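Local coordinates for short chain dehydrogenase/reductase (Acinetobacter baumannii, PDB 4IUY), which probably catalyses the NAD(P)(H)-dependent oxidation or reduction of a substrate that has not been identified, as a short-chain dehydrogenase/reductase with a Rossmann fold, at residues 115-124 with 172-180. Sequence-based numbering, arbitrary orientation. Where two conformers were deposited one is given.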
loop_
_atom_site.group_PDB
_atom_site.type_symbol
_atom_site.label_atom_id
_atom_site.label_comp_id
_atom_site.label_asym_id
_atom_site.label_seq_id
_atom_site.Cartn_x
_atom_site.Cartn_y
_atom_site.Cartn_z
ATOM N N VAL D 115 24.309 0.939 0.138
ATOM C CA VAL D 115 25.001 1.916 -0.706
ATOM C C VAL D 115 24.079 2.540 -1.745
ATOM O O VAL D 115 23.044 1.982 -2.118
ATOM C CB VAL D 115 26.214 1.315 -1.467
ATOM C CG1 VAL D 115 27.289 0.861 -0.500
ATOM C CG2 VAL D 115 25.768 0.174 -2.390
ATOM N N SER D 116 24.452 3.720 -2.205
ATOM C CA SER D 116 23.687 4.360 -3.257
ATOM C C SER D 116 24.620 5.208 -4.109
ATOM O O SER D 116 25.841 5.105 -4.020
ATOM C CB SER D 116 22.553 5.196 -2.674
ATOM O OG SER D 116 21.643 5.612 -3.680
ATOM N N ASP D 117 24.022 6.060 -4.919
ATOM C CA ASP D 117 24.734 6.941 -5.821
ATOM C C ASP D 117 23.687 7.956 -6.246
ATOM O O ASP D 117 22.556 7.920 -5.776
ATOM C CB ASP D 117 25.262 6.166 -7.036
ATOM C CG ASP D 117 26.476 6.834 -7.681
ATOM O OD1 ASP D 117 26.688 8.056 -7.489
ATOM O OD2 ASP D 117 27.205 6.141 -8.420
ATOM N N THR D 118 24.077 8.881 -7.101
ATOM C CA THR D 118 23.153 9.821 -7.699
ATOM C C THR D 118 23.479 9.904 -9.166
ATOM O O THR D 118 24.539 10.393 -9.537
ATOM C CB THR D 118 23.264 11.214 -7.080
ATOM O OG1 THR D 118 23.018 11.121 -5.672
ATOM C CG2 THR D 118 22.229 12.133 -7.701
ATOM N N LYS D 119 22.592 9.373 -9.993
ATOM C CA LYS D 119 22.776 9.384 -11.433
ATOM C C LYS D 119 21.425 9.485 -12.079
ATOM O O LYS D 119 20.449 8.972 -11.551
ATOM C CB LYS D 119 23.445 8.097 -11.929
ATOM C CG LYS D 119 24.901 7.936 -11.563
ATOM C CD LYS D 119 25.481 6.791 -12.361
ATOM C CE LYS D 119 26.930 6.580 -12.040
ATOM N NZ LYS D 119 27.540 5.747 -13.112
ATOM N N ARG D 120 21.382 10.123 -13.237
ATOM C CA ARG D 120 20.188 10.149 -14.050
ATOM C C ARG D 120 19.752 8.713 -14.334
ATOM O O ARG D 120 20.574 7.781 -14.288
ATOM C CB ARG D 120 20.470 10.906 -15.346
ATOM C CG ARG D 120 20.875 12.342 -15.063
ATOM C CD ARG D 120 20.733 13.251 -16.267
ATOM N NE ARG D 120 22.058 13.388 -16.820
ATOM C CZ ARG D 120 22.848 14.425 -16.616
ATOM N NH1 ARG D 120 22.429 15.465 -15.905
ATOM N NH2 ARG D 120 24.050 14.420 -17.143
ATOM N N PHE D 121 18.454 8.533 -14.569
ATOM C CA PHE D 121 17.930 7.201 -14.803
ATOM C C PHE D 121 18.723 6.450 -15.873
ATOM O O PHE D 121 19.083 5.288 -15.678
ATOM C CB PHE D 121 16.442 7.213 -15.161
ATOM C CG PHE D 121 15.932 5.852 -15.544
ATOM C CD1 PHE D 121 15.628 4.917 -14.569
ATOM C CD2 PHE D 121 15.830 5.487 -16.882
ATOM C CE1 PHE D 121 15.218 3.655 -14.916
ATOM C CE2 PHE D 121 15.404 4.226 -17.241
ATOM C CZ PHE D 121 15.101 3.305 -16.257
ATOM N N LEU D 122 19.026 7.136 -16.972
ATOM C CA LEU D 122 19.711 6.534 -18.109
ATOM C C LEU D 122 21.248 6.433 -17.975
ATOM O O LEU D 122 21.897 5.863 -18.855
ATOM C CB LEU D 122 19.353 7.282 -19.402
ATOM C CG LEU D 122 17.891 7.223 -19.870
ATOM C CD1 LEU D 122 17.696 8.143 -21.067
ATOM C CD2 LEU D 122 17.426 5.801 -20.200
ATOM N N ASP D 123 21.827 7.015 -16.923
ATOM C CA ASP D 123 23.278 7.007 -16.752
ATOM C C ASP D 123 23.766 5.843 -15.894
ATOM O O ASP D 123 24.948 5.517 -15.891
ATOM C CB ASP D 123 23.787 8.309 -16.127
ATOM C CG ASP D 123 23.548 9.514 -16.999
ATOM O OD1 ASP D 123 23.254 9.335 -18.202
ATOM O OD2 ASP D 123 23.719 10.647 -16.491
ATOM N N TYR D 124 22.862 5.231 -15.142
ATOM C CA TYR D 124 23.223 4.075 -14.327
ATOM C C TYR D 124 23.635 2.883 -15.211
ATOM O O TYR D 124 22.915 2.524 -16.148
ATOM C CB TYR D 124 22.045 3.670 -13.441
ATOM C CG TYR D 124 21.947 4.382 -12.129
ATOM C CD1 TYR D 124 22.874 4.126 -11.113
ATOM C CD2 TYR D 124 20.914 5.293 -11.882
ATOM C CE1 TYR D 124 22.790 4.760 -9.892
ATOM C CE2 TYR D 124 20.818 5.939 -10.661
ATOM C CZ TYR D 124 21.763 5.665 -9.666
ATOM O OH TYR D 124 21.705 6.290 -8.444
ATOM N N ASN D 172 12.315 9.167 -5.340
ATOM C CA ASN D 172 13.060 10.386 -5.506
ATOM C C ASN D 172 13.829 10.277 -6.818
ATOM O O ASN D 172 13.748 9.250 -7.510
ATOM C CB ASN D 172 13.978 10.646 -4.327
ATOM C CG ASN D 172 14.168 12.124 -4.086
ATOM O OD1 ASN D 172 13.844 12.940 -4.949
ATOM N ND2 ASN D 172 14.725 12.477 -2.936
ATOM N N LEU D 173 14.496 11.356 -7.204
ATOM C CA LEU D 173 15.222 11.396 -8.472
ATOM C C LEU D 173 16.662 10.940 -8.325
ATOM O O LEU D 173 17.309 11.260 -7.335
ATOM C CB LEU D 173 15.218 12.813 -9.015
ATOM C CG LEU D 173 13.812 13.343 -9.271
ATOM C CD1 LEU D 173 13.930 14.748 -9.793
ATOM C CD2 LEU D 173 13.078 12.445 -10.247
ATOM N N GLY D 174 17.172 10.234 -9.326
ATOM C CA GLY D 174 18.584 9.907 -9.379
ATOM C C GLY D 174 18.965 8.703 -8.529
ATOM O O GLY D 174 20.139 8.483 -8.267
ATOM N N VAL D 175 17.975 7.936 -8.068
ATOM C CA VAL D 175 18.241 6.828 -7.139
ATOM C C VAL D 175 17.464 5.560 -7.502
ATOM O O VAL D 175 17.074 4.779 -6.627
ATOM C CB VAL D 175 17.923 7.251 -5.690
ATOM C CG1 VAL D 175 18.937 8.282 -5.207
ATOM C CG2 VAL D 175 16.484 7.831 -5.595
ATOM N N SER D 176 17.245 5.353 -8.795
ATOM C CA SER D 176 16.427 4.222 -9.246
ATOM C C SER D 176 16.863 2.816 -8.750
ATOM O O SER D 176 16.020 2.046 -8.277
ATOM C CB SER D 176 16.197 4.275 -10.770
ATOM O OG SER D 176 17.342 4.753 -11.450
ATOM N N PRO D 177 18.163 2.475 -8.845
ATOM C CA PRO D 177 18.507 1.126 -8.355
ATOM C C PRO D 177 18.288 0.977 -6.847
ATOM O O PRO D 177 17.822 -0.075 -6.401
ATOM C CB PRO D 177 20.006 0.987 -8.699
ATOM C CG PRO D 177 20.248 2.009 -9.797
ATOM C CD PRO D 177 19.335 3.154 -9.437
ATOM N N TYR D 178 18.561 2.038 -6.092
ATOM C CA TYR D 178 18.336 2.042 -4.646
ATOM C C TYR D 178 16.841 1.820 -4.321
ATOM O O TYR D 178 16.511 0.993 -3.473
ATOM C CB TYR D 178 18.838 3.359 -4.069
ATOM C CG TYR D 178 18.763 3.506 -2.575
ATOM C CD1 TYR D 178 19.839 3.131 -1.768
ATOM C CD2 TYR D 178 17.637 4.077 -1.961
ATOM C CE1 TYR D 178 19.797 3.293 -0.414
ATOM C CE2 TYR D 178 17.591 4.241 -0.598
ATOM C CZ TYR D 178 18.688 3.855 0.171
ATOM O OH TYR D 178 18.675 4.016 1.534
ATOM N N CYS D 179 15.957 2.571 -4.981
ATOM C CA CYS D 179 14.503 2.398 -4.811
ATOM C C CYS D 179 14.052 0.984 -5.145
ATOM O O CYS D 179 13.259 0.398 -4.410
ATOM C CB CYS D 179 13.710 3.392 -5.679
ATOM S SG CYS D 179 13.823 5.095 -5.049
ATOM N N ALA D 180 14.539 0.441 -6.261
ATOM C CA ALA D 180 14.144 -0.918 -6.634
ATOM C C ALA D 180 14.581 -1.931 -5.552
ATOM O O ALA D 180 13.808 -2.814 -5.159
ATOM C CB ALA D 180 14.703 -1.290 -8.005
HETATM O O HOH W 1 20.759 4.500 -6.403
HETATM O O HOH W 2 17.748 7.334 -11.337
HETATM O O HOH W 3 18.488 3.667 -13.789
#
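The Tyr124 ring is sandwiched between Pro177 and Lys119, with Gly174 at its edge: Pro177 CD sits over one face, 3.5 Å from the Tyr124 centroid in a CH-pi contact, and Lys119 CB covers the opposite face. CG of Tyr124 lies anti to its carbonyl carbon (chi1 -87°), which sends the ring between these two residues and carries its OH to Gly174 O at 2.7 Å. The same oxygen accepts a nearly straight hydrogen bond (161°) from Lys119 N at 3.1 Å; both donors arrive from one face of the carbonyl plane. Gly174, with positive phi (82°) and no CB to press on Thr118 CG2, brings its CA to 3.0 Å from Lys119 O in a CA-H...O contact.

Against this buried part, partly exposed Val115, Ser116 and Tyr178 form a looser side, where one water links Ser116 OG, Tyr124 OH and, weakly, Tyr178 N. Tyr178, by family resemblance the catalytic tyrosine of the YxxxK motif, has Val115 O in plane at its ring edge; Asn136 ND2 also bonds that oxygen.

The loop after strand 108-111 thus meets the start of helix 176-196 beside a subunit interface, where Gly174 N donates to Glu195 OE2 of the second subunit. Because the water donates to Tyr124 OH, the hydroxyl can spend its own proton on Gly174 O, which probably fixes the ring's placement.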